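Local coordinates for protein acetyltransferase (Thermoplasma acidophilum, PDB 3NE7) that transfers an acetyl group from acetyl-coenzyme A to polyamines such as spermidine, releasing coenzyme A and so protecting the cell against polyamine toxicity, at residues Val19-Trp24 with Tyr36-Ile41. Sequence-based numbering, arbitrary orientation.
Sequences VARESW and YIESWI. With SO4 (sulfate ion), chain F.
The 19-24 and 36-41 segments run roughly antiparallel, their short axes 154° apart in direction and 10.3 Å apart at closest, with R21 beside I41 and W24 beside I37. W24 and I41 make the centre of the contact. The CD1 methyl of I41 sits over one face of the W24 indole, 4.2 Å from the centroid of the five-membered ring, a CH-pi contact close to the ring normal. That methyl also lies 3.8 Å from R21 CA and reaches A20 CB; chi2 of -76° bends it back from an extended course. The other branch, CG2, faces the guanidinium of R21 3.5 Å above its plane, toward the rim. At the edge of W24, I37 sets its CG1 near CE3, while its CG2 packs against W24 CB.

The benzo end of W24 meets W40 at 3.3 Å between CH2 and CD1. The six-membered ring of W24 and the five-membered ring of W40 lie nearly parallel, but displaced so far that little of one covers the other. W40 turns NE1 toward a sulfate, probably from the crystallisation liquor, and gives O1 a 2.8 Å hydrogen bond that is bent to 145°. The same sulfate is also hydrogen-bonded to Y45 OH and comes near the W24 edge with O3. Y93, an acetyl-CoA-binding residue, meets the W24 ring.

R21 and E38 have opposite charges, yet they meet through NH1 and the CG methylene, without a salt bridge. Cohesion between these two helices of the GNAT domain is therefore mainly apolar and aromatic, while the indole N-H groups are satisfied elsewhere, W24 NE1 by a hydrogen bond with Y45 OH and W40 NE1 by the sulfate, and W24 links the pair to the cofactor-binding side of the fold.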
loop_
_atom_site.group_PDB
_atom_site.type_symbol
_atom_site.label_atom_id
_atom_site.label_comp_id
_atom_site.label_asym_id
_atom_site.label_seq_id
_atom_site.Cartn_x
_atom_site.Cartn_y
_atom_site.Cartn_z
ATOM N N VAL A 19 8.970 -7.728 -3.066
ATOM C CA VAL A 19 8.151 -7.595 -1.861
ATOM C C VAL A 19 6.656 -7.711 -2.204
ATOM O O VAL A 19 5.903 -8.408 -1.506
ATOM C CB VAL A 19 8.430 -6.247 -1.140
ATOM C CG1 VAL A 19 7.411 -5.971 -0.027
ATOM C CG2 VAL A 19 9.887 -6.213 -0.610
ATOM N N ALA A 20 6.236 -7.044 -3.277
ATOM C CA ALA A 20 4.848 -7.102 -3.710
ATOM C C ALA A 20 4.479 -8.532 -3.986
ATOM O O ALA A 20 3.466 -9.008 -3.529
ATOM C CB ALA A 20 4.605 -6.262 -4.961
ATOM N N ARG A 21 5.318 -9.217 -4.740
ATOM C CA ARG A 21 5.056 -10.605 -5.073
ATOM C C ARG A 21 4.965 -11.468 -3.787
ATOM O O ARG A 21 4.002 -12.234 -3.617
ATOM C CB ARG A 21 6.118 -11.128 -6.030
ATOM C CG ARG A 21 6.201 -12.649 -6.072
ATOM C CD ARG A 21 7.178 -13.183 -7.145
ATOM N NE ARG A 21 6.529 -13.272 -8.451
ATOM C CZ ARG A 21 6.698 -12.412 -9.460
ATOM N NH1 ARG A 21 6.020 -12.601 -10.608
ATOM N NH2 ARG A 21 7.541 -11.371 -9.343
ATOM N N GLU A 22 5.921 -11.327 -2.866
ATOM C CA GLU A 22 5.923 -12.200 -1.683
ATOM C C GLU A 22 4.705 -11.910 -0.776
ATOM O O GLU A 22 4.065 -12.824 -0.299
ATOM C CB GLU A 22 7.269 -12.121 -0.937
ATOM C CG GLU A 22 7.267 -12.797 0.415
ATOM C CD GLU A 22 8.640 -12.845 1.106
ATOM O OE1 GLU A 22 9.598 -12.175 0.639
ATOM O OE2 GLU A 22 8.746 -13.572 2.126
ATOM N N SER A 23 4.341 -10.645 -0.609
ATOM C CA SER A 23 3.195 -10.272 0.215
ATOM C C SER A 23 1.898 -10.754 -0.423
ATOM O O SER A 23 1.043 -11.342 0.230
ATOM C CB SER A 23 3.191 -8.771 0.440
ATOM O OG SER A 23 2.332 -8.382 1.490
ATOM N N TRP A 24 1.751 -10.550 -1.711
ATOM C CA TRP A 24 0.555 -11.028 -2.420
ATOM C C TRP A 24 0.330 -12.537 -2.264
ATOM O O TRP A 24 -0.789 -12.986 -2.006
ATOM C CB TRP A 24 0.662 -10.691 -3.915
ATOM C CG TRP A 24 -0.095 -9.466 -4.304
ATOM C CD1 TRP A 24 0.255 -8.183 -4.063
ATOM C CD2 TRP A 24 -1.350 -9.424 -5.006
ATOM N NE1 TRP A 24 -0.703 -7.323 -4.579
ATOM C CE2 TRP A 24 -1.698 -8.066 -5.158
ATOM C CE3 TRP A 24 -2.198 -10.405 -5.531
ATOM C CZ2 TRP A 24 -2.871 -7.654 -5.806
ATOM C CZ3 TRP A 24 -3.363 -10.014 -6.186
ATOM C CH2 TRP A 24 -3.687 -8.636 -6.327
ATOM N N TYR A 36 -3.051 -16.732 -11.057
ATOM C CA TYR A 36 -3.742 -15.440 -11.095
ATOM C C TYR A 36 -2.828 -14.338 -10.502
ATOM O O TYR A 36 -2.573 -13.302 -11.140
ATOM C CB TYR A 36 -5.064 -15.507 -10.321
ATOM C CG TYR A 36 -5.809 -14.185 -10.189
ATOM C CD1 TYR A 36 -6.974 -13.962 -10.896
ATOM C CD2 TYR A 36 -5.358 -13.170 -9.350
ATOM C CE1 TYR A 36 -7.685 -12.760 -10.800
ATOM C CE2 TYR A 36 -6.057 -11.951 -9.231
ATOM C CZ TYR A 36 -7.217 -11.758 -9.967
ATOM O OH TYR A 36 -7.904 -10.577 -9.849
ATOM N N ILE A 37 -2.338 -14.586 -9.287
ATOM C CA ILE A 37 -1.429 -13.665 -8.589
ATOM C C ILE A 37 -0.189 -13.320 -9.440
ATOM O O ILE A 37 0.191 -12.155 -9.579
ATOM C CB ILE A 37 -0.937 -14.277 -7.248
ATOM C CG1 ILE A 37 -2.078 -14.359 -6.229
ATOM C CG2 ILE A 37 0.235 -13.479 -6.690
ATOM C CD1 ILE A 37 -1.762 -15.252 -4.975
ATOM N N GLU A 38 0.442 -14.349 -9.994
ATOM C CA GLU A 38 1.648 -14.174 -10.790
ATOM C C GLU A 38 1.335 -13.327 -12.038
ATOM O O GLU A 38 2.142 -12.480 -12.456
ATOM C CB GLU A 38 2.227 -15.559 -11.153
ATOM C CG GLU A 38 3.598 -15.532 -11.874
ATOM C CD GLU A 38 4.450 -16.807 -11.620
ATOM O OE1 GLU A 38 5.028 -17.366 -12.599
ATOM O OE2 GLU A 38 4.540 -17.232 -10.435
ATOM N N SER A 39 0.153 -13.552 -12.608
ATOM C CA SER A 39 -0.343 -12.755 -13.732
ATOM C C SER A 39 -0.637 -11.333 -13.342
ATOM O O SER A 39 -0.340 -10.412 -14.084
ATOM C CB SER A 39 -1.636 -13.342 -14.312
ATOM O OG SER A 39 -1.382 -13.943 -15.556
ATOM N N TRP A 40 -1.280 -11.165 -12.198
ATOM C CA TRP A 40 -1.593 -9.832 -11.721
ATOM C C TRP A 40 -0.288 -9.042 -11.460
ATOM O O TRP A 40 -0.137 -7.900 -11.938
ATOM C CB TRP A 40 -2.486 -9.883 -10.483
ATOM C CG TRP A 40 -3.062 -8.552 -10.148
ATOM C CD1 TRP A 40 -2.539 -7.622 -9.305
ATOM C CD2 TRP A 40 -4.278 -7.996 -10.656
ATOM N NE1 TRP A 40 -3.357 -6.514 -9.243
ATOM C CE2 TRP A 40 -4.429 -6.713 -10.071
ATOM C CE3 TRP A 40 -5.265 -8.459 -11.542
ATOM C CZ2 TRP A 40 -5.517 -5.882 -10.351
ATOM C CZ3 TRP A 40 -6.357 -7.626 -11.828
ATOM C CH2 TRP A 40 -6.472 -6.354 -11.234
ATOM N N ILE A 41 0.655 -9.671 -10.746
ATOM C CA ILE A 41 1.960 -9.049 -10.450
ATOM C C ILE A 41 2.659 -8.671 -11.769
ATOM O O ILE A 41 3.171 -7.573 -11.897
ATOM C CB ILE A 41 2.884 -9.941 -9.580
ATOM C CG1 ILE A 41 2.311 -10.122 -8.155
ATOM C CG2 ILE A 41 4.319 -9.362 -9.528
ATOM C CD1 ILE A 41 2.486 -8.875 -7.229
HETATM S S SO4 F . -3.633 -3.543 -7.337
HETATM O O1 SO4 F . -3.144 -3.776 -8.684
HETATM O O2 SO4 F . -4.959 -4.110 -7.308
HETATM O O3 SO4 F . -2.734 -4.130 -6.308
HETATM O O4 SO4 F . -3.659 -2.116 -7.049
#